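Local coordinates for response regulator receiver protein (Sinorhizobium medicae, PDB 2RDM) that is a receiver-domain protein of the CheY family that probably takes up a phosphoryl group on an aspartate as part of two-component signalling, at residues 42-46 / 47-51; 70-73 / 74-78; 84-87 / 88-92. The protein carries 1 engineered substitution. One frame throughout, in Å; residues are numbered along the deposited sequence.

Contact 1 of 3, residues 42-46 / 47-51. Engineered in segment 42-46: Met44 (natural residue Leu).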
ATOM      1  N   ILE A  42     -12.028  23.759  15.021  1.00 29.76           N
ATOM      2  CA  ILE A  42     -12.677  24.177  13.756  1.00 31.79           C
ATOM      3  C   ILE A  42     -12.474  25.682  13.496  1.00 29.29           C
ATOM      4  O   ILE A  42     -12.139  26.086  12.381  1.00 34.33           O
ATOM      5  CB  ILE A  42     -14.171  23.757  13.746  1.00 30.11           C
ATOM      6  CG1 ILE A  42     -14.263  22.234  13.600  1.00 32.56           C
ATOM      7  CG2 ILE A  42     -14.969  24.453  12.625  1.00 29.75           C
ATOM      8  CD1 ILE A  42     -15.604  21.641  13.928  1.00 33.10           C
ATOM      9  N   GLU A  43     -12.612  26.483  14.549  1.00 34.49           N
ATOM     10  CA  GLU A  43     -12.355  27.922  14.472  1.00 33.09           C
ATOM     11  C   GLU A  43     -10.934  28.203  13.980  1.00 31.00           C
ATOM     12  O   GLU A  43     -10.743  29.011  13.071  1.00 38.40           O
ATOM     13  CB  GLU A  43     -12.598  28.587  15.827  1.00 37.32           C
ATOM     14  CG  GLU A  43     -12.434  30.104  15.813  1.00 43.78           C
ATOM     15  CD  GLU A  43     -12.736  30.724  17.164  1.00 44.69           C
ATOM     16  OE1 GLU A  43     -12.009  30.426  18.129  1.00 51.60           O
ATOM     17  OE2 GLU A  43     -13.702  31.509  17.262  1.00 58.42           O
HETATM   18  N   MSE A  44      -9.981  27.500  14.545  1.00 33.90           N
HETATM   19  CA  MSE A  44      -8.626  27.628  14.133  1.00 35.51           C
HETATM   20  C   MSE A  44      -8.402  27.224  12.687  1.00 35.14           C
HETATM   21  O   MSE A  44      -7.759  27.918  11.947  1.00 34.82           O
HETATM   22  CB  MSE A  44      -7.725  26.881  15.087  1.00 37.92           C
HETATM   23  CG  MSE A  44      -6.303  27.112  14.867  1.00 49.11           C
HETATM   24 SE   MSE A  44      -5.639  28.822  15.423  0.75 62.53          SE
HETATM   25  CE  MSE A  44      -6.910  29.199  16.679  1.00 47.39           C
ATOM     26  N   LEU A  45      -8.956  26.099  12.297  1.00 32.39           N
ATOM     27  CA  LEU A  45      -8.882  25.639  10.906  1.00 30.58           C
ATOM     28  C   LEU A  45      -9.456  26.671   9.940  1.00 34.45           C
ATOM     29  O   LEU A  45      -8.863  26.944   8.897  1.00 32.74           O
ATOM     30  CB  LEU A  45      -9.597  24.296  10.735  1.00 28.61           C
ATOM     31  CG  LEU A  45      -8.811  23.080  11.228  1.00 29.45           C
ATOM     32  CD1 LEU A  45      -9.720  21.915  11.597  1.00 28.38           C
ATOM     33  CD2 LEU A  45      -7.766  22.633  10.207  1.00 29.42           C
ATOM     34  N   LYS A  46     -10.573  27.279  10.328  1.00 32.00           N
ATOM     35  CA  LYS A  46     -11.261  28.259   9.482  0.50 37.20           C
ATOM     36  C   LYS A  46     -10.628  29.653   9.500  1.00 37.50           C
ATOM     37  O   LYS A  46     -10.992  30.512   8.700  1.00 38.07           O
ATOM     38  CB  LYS A  46     -12.738  28.356   9.873  0.50 37.49           C
ATOM     39  CG  LYS A  46     -13.578  27.173   9.422  0.50 38.95           C
ATOM     40  CD  LYS A  46     -15.040  27.369   9.798  0.50 45.36           C
ATOM     41  CE  LYS A  46     -15.909  26.209   9.323  0.50 46.67           C
ATOM     42  NZ  LYS A  46     -15.965  26.102   7.840  0.50 44.04           N
ATOM     43  N   SER A  47      -9.680  29.874  10.410  1.00 37.77           N
ATOM     44  CA  SER A  47      -9.073  31.191  10.603  1.00 34.75           C
ATOM     45  C   SER A  47      -8.053  31.534   9.515  1.00 37.83           C
ATOM     46  O   SER A  47      -7.665  32.694   9.366  1.00 44.80           O
ATOM     47  CB  SER A  47      -8.399  31.267  11.973  1.00 35.23           C
ATOM     48  OG  SER A  47      -7.169  30.559  11.965  1.00 37.85           O
ATOM     49  N   GLY A  48      -7.616  30.520   8.773  1.00 38.25           N
ATOM     50  CA  GLY A  48      -6.573  30.696   7.763  1.00 43.05           C
ATOM     51  C   GLY A  48      -5.165  30.472   8.288  1.00 45.37           C
ATOM     52  O   GLY A  48      -4.194  30.658   7.554  1.00 47.34           O
ATOM     53  N   ALA A  49      -5.053  30.080   9.560  1.00 40.40           N
ATOM     54  CA  ALA A  49      -3.771  29.706  10.154  1.00 41.33           C
ATOM     55  C   ALA A  49      -3.137  28.526   9.408  1.00 41.25           C
ATOM     56  O   ALA A  49      -3.845  27.644   8.911  1.00 39.04           O
ATOM     57  CB  ALA A  49      -3.944  29.376  11.629  1.00 41.69           C
ATOM     58  N   ALA A  50      -1.809  28.544   9.300  1.00 41.13           N
ATOM     59  CA  ALA A  50      -1.068  27.474   8.634  1.00 41.06           C
ATOM     60  C   ALA A  50      -1.116  26.230   9.508  1.00 34.98           C
ATOM     61  O   ALA A  50      -0.454  26.170  10.542  1.00 39.23           O
ATOM     62  CB  ALA A  50       0.376  27.888   8.381  1.00 42.09           C
ATOM     63  N   ILE A  51      -1.934  25.264   9.100  1.00 33.31           N
ATOM     64  CA  ILE A  51      -2.060  23.987   9.807  0.50 31.00           C
ATOM     65  C   ILE A  51      -1.656  22.839   8.886  1.00 28.29           C
ATOM     66  O   ILE A  51      -2.264  22.643   7.826  1.00 28.90           O
ATOM     67  CB  ILE A  51      -3.506  23.759  10.318  0.50 32.84           C
ATOM     68  CG1 ILE A  51      -3.992  24.933  11.193  0.50 35.67           C
ATOM     69  CG2 ILE A  51      -3.629  22.399  11.034  0.50 34.45           C
ATOM     70  CD1 ILE A  51      -3.543  24.903  12.656  0.50 23.75           C
TER
HETATM   71  O   HOH W   1      -6.222  26.316   8.309  1.00 54.93           O
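Ser47 places OG between its own backbone N and carbonyl carbon (chi1 76°), which turns the hydroxyl back toward the last turn of helix 38-46, while Met44 carries CG on the side away from its backbone N and beside its carbonyl carbon (chi1 -171°), sending its chain toward Ala49 and Ile51. The meeting point is Met44 O. Ser47 OG donates to it over 2.7 Å, only slightly tilted from the carbonyl plane, and Ser47 N reaches the same oxygen at 3.1 Å from well above that plane. The hydroxyl then works in the other direction as well: Ala49 N donates to Ser47 OG at 3.2 Å, which makes an ST turn. Serine suits this place because one short side chain can both give and accept. Gly48, between these partners, has a positive phi of 91°, where a CB would press against the preceding carbonyl oxygen.

Beyond the turn, the side chains meet through apolar atoms. Met44 is an engineered selenomethionine; its SE lies 4.2 Å from Ala49 CB, and its CG is 4.2 Å from Ile51 CD1, the two side chains crossing at about a right angle. Leu45 CD2 meets Ile51 CG2 at 4.2 Å, and all three larger side chains also touch Leu9 of strand 7-11. The branched chains of Leu45 and Ile51 are well shaped for this layer between helix and sheet. A water hydrogen-bonded to Leu45 O and Ala49 O, each at 2.8 Å, bridges the helix end and the loop.

With two donors on Met44 O and Ser47 OG both giving and accepting, the chain leaves the helix with its turn fixed by polar bonds, and apolar contacts of Met44 and Leu45 with Ala49 and Ile51 join the helix end to the loop that leads to strand 53-57.

Contact 2 of 3, residues 70-73 / 74-78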
ATOM      1  N   ALA A  70     -12.338  16.651  11.676  1.00 27.84           N
ATOM      2  CA  ALA A  70     -11.589  16.113  10.532  1.00 28.76           C
ATOM      3  C   ALA A  70     -12.218  16.477   9.178  1.00 29.38           C
ATOM      4  O   ALA A  70     -11.502  16.752   8.209  1.00 29.89           O
ATOM      5  CB  ALA A  70     -11.427  14.604  10.681  1.00 25.35           C
ATOM      6  N   ARG A  71     -13.549  16.493   9.119  1.00 28.36           N
ATOM      7  CA  ARG A  71     -14.272  16.865   7.902  1.00 28.19           C
ATOM      8  C   ARG A  71     -13.969  18.299   7.527  1.00 33.06           C
ATOM      9  O   ARG A  71     -13.677  18.580   6.365  1.00 31.06           O
ATOM     10  CB  ARG A  71     -15.778  16.661   8.055  1.00 31.57           C
ATOM     11  CG  ARG A  71     -16.131  15.223   8.305  1.00 30.75           C
ATOM     12  CD  ARG A  71     -17.572  14.866   7.950  1.00 39.71           C
ATOM     13  NE  ARG A  71     -17.965  13.692   8.727  1.00 38.21           N
ATOM     14  CZ  ARG A  71     -17.593  12.447   8.439  1.00 47.28           C
ATOM     15  NH1 ARG A  71     -16.835  12.198   7.360  1.00 36.95           N
ATOM     16  NH2 ARG A  71     -17.984  11.452   9.227  1.00 45.94           N
ATOM     17  N   VAL A  72     -14.009  19.192   8.520  1.00 32.75           N
ATOM     18  CA  VAL A  72     -13.665  20.608   8.296  1.00 33.65           C
ATOM     19  C   VAL A  72     -12.220  20.751   7.806  1.00 29.73           C
ATOM     20  O   VAL A  72     -11.956  21.446   6.810  1.00 32.23           O
ATOM     21  CB  VAL A  72     -13.910  21.461   9.555  1.00 31.79           C
ATOM     22  CG1 VAL A  72     -13.442  22.883   9.336  1.00 30.52           C
ATOM     23  CG2 VAL A  72     -15.394  21.455   9.904  1.00 29.77           C
ATOM     24  N   ALA A  73     -11.298  20.055   8.473  1.00 29.29           N
ATOM     25  CA  ALA A  73      -9.879  20.059   8.053  1.00 29.41           C
ATOM     26  C   ALA A  73      -9.722  19.636   6.598  1.00 30.56           C
ATOM     27  O   ALA A  73      -8.972  20.265   5.833  1.00 29.76           O
ATOM     28  CB  ALA A  73      -9.021  19.174   8.986  1.00 26.11           C
ATOM     29  N   ARG A  74     -10.466  18.607   6.196  1.00 29.24           N
ATOM     30  CA  ARG A  74     -10.378  18.090   4.822  1.00 29.37           C
ATOM     31  C   ARG A  74     -11.078  18.950   3.766  1.00 31.21           C
ATOM     32  O   ARG A  74     -10.700  18.923   2.594  1.00 33.06           O
ATOM     33  CB  ARG A  74     -10.849  16.641   4.770  1.00 27.86           C
ATOM     34  CG  ARG A  74      -9.858  15.664   5.414  1.00 28.23           C
ATOM     35  CD  ARG A  74      -8.683  15.394   4.485  1.00 29.50           C
ATOM     36  NE  ARG A  74      -7.750  14.404   5.014  1.00 27.59           N
ATOM     37  CZ  ARG A  74      -7.872  13.082   4.868  1.00 25.38           C
ATOM     38  NH1 ARG A  74      -8.896  12.550   4.212  1.00 26.12           N
ATOM     39  NH2 ARG A  74      -6.956  12.284   5.376  1.00 23.91           N
ATOM     40  N   GLU A  75     -12.087  19.711   4.182  1.00 32.33           N
ATOM     41  CA  GLU A  75     -12.666  20.756   3.323  1.00 38.34           C
ATOM     42  C   GLU A  75     -11.636  21.846   2.990  1.00 38.15           C
ATOM     43  O   GLU A  75     -11.537  22.287   1.843  1.00 43.69           O
ATOM     44  CB  GLU A  75     -13.894  21.383   3.984  1.00 38.32           C
ATOM     45  CG  GLU A  75     -15.128  20.504   3.946  1.00 40.09           C
ATOM     46  CD  GLU A  75     -16.201  20.960   4.919  1.00 53.32           C
ATOM     47  OE1 GLU A  75     -16.139  22.117   5.393  1.00 53.01           O
ATOM     48  OE2 GLU A  75     -17.110  20.151   5.213  1.00 48.31           O
ATOM     49  N   ILE A  76     -10.857  22.250   3.992  1.00 36.90           N
ATOM     50  CA  ILE A  76      -9.802  23.248   3.828  1.00 39.95           C
ATOM     51  C   ILE A  76      -8.644  22.672   3.018  1.00 40.92           C
ATOM     52  O   ILE A  76      -8.146  23.316   2.086  1.00 39.23           O
ATOM     53  CB  ILE A  76      -9.354  23.802   5.215  1.00 43.32           C
ATOM     54  CG1 ILE A  76     -10.431  24.746   5.758  1.00 45.01           C
ATOM     55  CG2 ILE A  76      -8.016  24.548   5.147  1.00 42.86           C
ATOM     56  CD1 ILE A  76     -10.720  24.584   7.215  1.00 45.34           C
ATOM     57  N   ASP A  77      -8.238  21.449   3.351  1.00 32.86           N
ATOM     58  CA  ASP A  77      -7.126  20.803   2.667  1.00 31.11           C
ATOM     59  C   ASP A  77      -7.440  19.323   2.530  1.00 35.38           C
ATOM     60  O   ASP A  77      -7.367  18.589   3.511  1.00 31.70           O
ATOM     61  CB  ASP A  77      -5.831  21.026   3.454  1.00 32.18           C
ATOM     62  CG  ASP A  77      -4.618  20.314   2.849  1.00 36.06           C
ATOM     63  OD1 ASP A  77      -4.710  19.678   1.775  1.00 38.25           O
ATOM     64  OD2 ASP A  77      -3.543  20.398   3.478  1.00 41.99           O
ATOM     65  N   PRO A  78      -7.765  18.882   1.305  1.00 37.66           N
ATOM     66  CA  PRO A  78      -8.156  17.503   0.996  1.00 36.63           C
ATOM     67  C   PRO A  78      -7.087  16.466   1.334  1.00 33.81           C
ATOM     68  O   PRO A  78      -7.403  15.295   1.506  1.00 31.31           O
ATOM     69  CB  PRO A  78      -8.424  17.542  -0.516  1.00 38.69           C
ATOM     70  CG  PRO A  78      -7.647  18.732  -1.015  1.00 39.85           C
ATOM     71  CD  PRO A  78      -7.764  19.730   0.094  1.00 39.74           C
TER
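From Ala70 to Ile76 the backbone is helical, with Arg74 N bonded to Ala70 O and Glu75 N to Arg71 O, both at 2.9 Å, then Ile76 N to Val72 O, and Asp77 N still bonds back to Ala73 O although Asp77 itself has left helical geometry. This is the end of helix 66-76, the crossover of the beta-alpha-beta unit that links strands 53-57 and 82-86 of the receiver fold. Ala70, Val72 and Ala73 are buried, and the single methyls of the alanines permit close approach to strand 82-86. Val72 and Ile76, one turn apart, lie side by side and point the same way, Ile76 at the exposed margin while touching Leu45.

Two longer chains begin by lying along the helix: Arg74 CG passes 3.4 Å from Ala70 O, and Glu75 CG 3.4 Å from Arg71 O. The bend at chi2 (-77°) carries the Arg74 guanidinium away from the 70-73 turn to Met80 O, Pro99 O and Ala94 O of the second subunit. Arg71 NH1 bonds Ser95 O of the second subunit, and Asp77 OD2 forms a salt bridge with Arg124. On the apolar side, Val72 CG1 rests 3.8 Å from Ile76 CD1.

Contact 3 of 3, residues 84-87 / 88-92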
ATOM      1  N   TYR A  84      -6.754  10.468  14.648  1.00 26.11           N
ATOM      2  CA  TYR A  84      -7.736  10.496  15.727  1.00 27.11           C
ATOM      3  C   TYR A  84      -7.177   9.829  16.968  1.00 29.27           C
ATOM      4  O   TYR A  84      -6.456   8.839  16.873  1.00 27.93           O
ATOM      5  CB  TYR A  84      -8.998   9.747  15.329  1.00 27.57           C
ATOM      6  CG  TYR A  84      -9.693  10.202  14.051  1.00 28.42           C
ATOM      7  CD1 TYR A  84     -10.492  11.352  14.032  1.00 29.20           C
ATOM      8  CD2 TYR A  84      -9.561   9.468  12.869  1.00 28.58           C
ATOM      9  CE1 TYR A  84     -11.146  11.746  12.874  1.00 32.64           C
ATOM     10  CE2 TYR A  84     -10.213   9.855  11.698  1.00 25.30           C
ATOM     11  CZ  TYR A  84     -10.975  11.008  11.701  1.00 21.03           C
ATOM     12  OH  TYR A  84     -11.647  11.360  10.579  1.00 25.08           O
ATOM     13  N   ILE A  85      -7.559  10.332  18.143  0.50 26.78           N
ATOM     14  CA  ILE A  85      -7.111   9.774  19.420  0.50 29.71           C
ATOM     15  C   ILE A  85      -8.343   9.419  20.248  0.50 25.66           C
ATOM     16  O   ILE A  85      -9.100  10.312  20.621  0.50 18.66           O
ATOM     17  CB  ILE A  85      -6.253  10.790  20.225  0.50 33.97           C
ATOM     18  CG1 ILE A  85      -5.033  11.278  19.431  0.50 30.70           C
ATOM     19  CG2 ILE A  85      -5.859  10.225  21.589  0.50 37.08           C
ATOM     20  CD1 ILE A  85      -4.114  10.222  18.901  0.50 31.91           C
ATOM     21  N   SER A  86      -8.452   8.147  20.561  1.00 33.41           N
ATOM     22  CA  SER A  86      -9.615   7.692  21.257  1.00 38.06           C
ATOM     23  C   SER A  86      -9.362   6.849  22.435  1.00 43.28           C
ATOM     24  O   SER A  86      -8.398   6.171  22.511  1.00 43.86           O
ATOM     25  CB  SER A  86     -10.544   6.992  20.333  1.00 42.28           C
ATOM     26  OG  SER A  86     -10.160   5.671  20.216  1.00 56.32           O
ATOM     27  N   GLY A  87     -10.280   6.902  23.394  1.00 51.43           N
ATOM     28  CA  GLY A  87     -10.202   6.059  24.573  1.00 63.41           C
ATOM     29  C   GLY A  87     -10.680   4.645  24.307  1.00 71.18           C
ATOM     30  O   GLY A  87      -9.936   3.682  24.499  1.00 75.75           O
ATOM     31  N   HIS A  88     -11.926   4.520  23.863  1.00 77.31           N
ATOM     32  CA  HIS A  88     -12.620   3.239  23.878  1.00 83.72           C
ATOM     33  C   HIS A  88     -12.951   2.773  22.464  1.00 84.40           C
ATOM     34  O   HIS A  88     -12.266   1.917  21.906  1.00 85.28           O
ATOM     35  CB  HIS A  88     -13.898   3.332  24.714  1.00 85.57           C
ATOM     36  CG  HIS A  88     -13.657   3.683  26.149  1.00 91.87           C
ATOM     37  ND1 HIS A  88     -13.346   2.739  27.105  1.00 94.11           N
ATOM     38  CD2 HIS A  88     -13.682   4.875  26.792  1.00 93.24           C
ATOM     39  CE1 HIS A  88     -13.190   3.334  28.273  1.00 94.53           C
ATOM     40  NE2 HIS A  88     -13.388   4.630  28.112  1.00 95.13           N
ATOM     41  N   ALA A  89     -14.005   3.344  21.891  1.00 84.96           N
ATOM     42  CA  ALA A  89     -14.596   2.810  20.669  1.00 84.43           C
ATOM     43  C   ALA A  89     -13.866   3.324  19.433  1.00 83.95           C
ATOM     44  O   ALA A  89     -13.979   4.498  19.077  1.00 83.26           O
ATOM     45  CB  ALA A  89     -16.075   3.158  20.599  1.00 85.04           C
ATOM     46  N   ALA A  90     -13.119   2.440  18.782  1.00 82.11           N
ATOM     47  CA  ALA A  90     -12.371   2.800  17.611  1.00 79.37           C
ATOM     48  C   ALA A  90     -13.097   2.276  16.408  1.00 77.38           C
ATOM     49  O   ALA A  90     -12.814   2.670  15.308  1.00 79.24           O
ATOM     50  CB  ALA A  90     -10.963   2.266  17.691  1.00 77.31           C
ATOM     51  N   LEU A  91     -14.070   1.397  16.636  1.00 74.65           N
ATOM     52  CA  LEU A  91     -14.807   0.752  15.542  1.00 66.88           C
ATOM     53  C   LEU A  91     -15.708   1.751  14.817  1.00 58.96           C
ATOM     54  O   LEU A  91     -16.084   1.530  13.667  1.00 61.16           O
ATOM     55  CB  LEU A  91     -15.609  -0.457  16.047  1.00 68.65           C
ATOM     56  CG  LEU A  91     -16.009  -1.552  15.043  1.00 68.66           C
ATOM     57  CD1 LEU A  91     -14.800  -2.180  14.341  1.00 67.07           C
ATOM     58  CD2 LEU A  91     -16.839  -2.625  15.732  1.00 69.16           C
ATOM     59  N   GLU A  92     -16.029   2.855  15.495  1.00 49.35           N
ATOM     60  CA  GLU A  92     -16.757   3.981  14.908  1.00 44.64           C
ATOM     61  C   GLU A  92     -15.964   4.657  13.780  1.00 33.68           C
ATOM     62  O   GLU A  92     -16.546   5.323  12.932  1.00 37.64           O
ATOM     63  CB  GLU A  92     -17.082   5.025  15.975  1.00 46.16           C
ATOM     64  CG  GLU A  92     -17.732   4.464  17.231  1.00 63.16           C
ATOM     65  CD  GLU A  92     -17.753   5.466  18.368  1.00 72.76           C
ATOM     66  OE1 GLU A  92     -16.686   6.043  18.687  1.00 75.86           O
ATOM     67  OE2 GLU A  92     -18.838   5.676  18.948  1.00 82.64           O
TER
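The imidazole of His88 meets the peptide of Gly87 obliquely, its CG 3.6 Å and its CD2 3.9 Å from Gly87 C. With CG placed beside the backbone N (chi1 -61°), the exposed ring is folded back along the preceding peptide. Tyr84, further back on strand 82-86, has a buried ring that meets Trp67 with planes at about 55° and Trp93 at about 75°, and its OH is hydrogen-bonded to Val98 N; an aromatic with a polar tip suits that mixed setting.

Where the strand ends, Ser86 directs its CB toward the loop. Its OG comes 4.2 Å from the carbonyl oxygen, O, of Ala89 and 4.3 Å from Ala90 CB, and though buried it has no hydrogen-bond partner in the model. The small methyl of Ala90 suits a loop passing this close to the strand. Gly87 N and Ile85 O hydrogen-bond to glycerol, probably from the crystallisation liquor.

A small hydroxyl residue ending the fourth strand of a parallel sheet, with a loop leading to the next helix, is characteristic of CheY-like receiver domains, and Ser86 is consistent with the serine or threonine that takes part in phosphorylation-dependent switching there.

Overall arrangement
The three contacts follow one another along the chain within a single receiver domain, a parallel five-stranded sheet flanked by helices. Contact 1 closes helix 38-46 and contact 2 closes helix 66-76; their centres are about 10 Å apart, and the helices pack directly, with Leu45 CD1 3.8 Å from Ala73 CB. Contact 3 lies at the end of strand 82-86, about 20 Å from contact 2 between centres, yet Tyr84 OH still touches Ala70 CB at 3.3 Å. Contacts 1 and 3 sit on opposite sides of the chain's centre, about 24 Å apart between centres. The first two thus mark turns returning to the sheet, the third the strand end nearer the predicted phosphorylation site, Asp57.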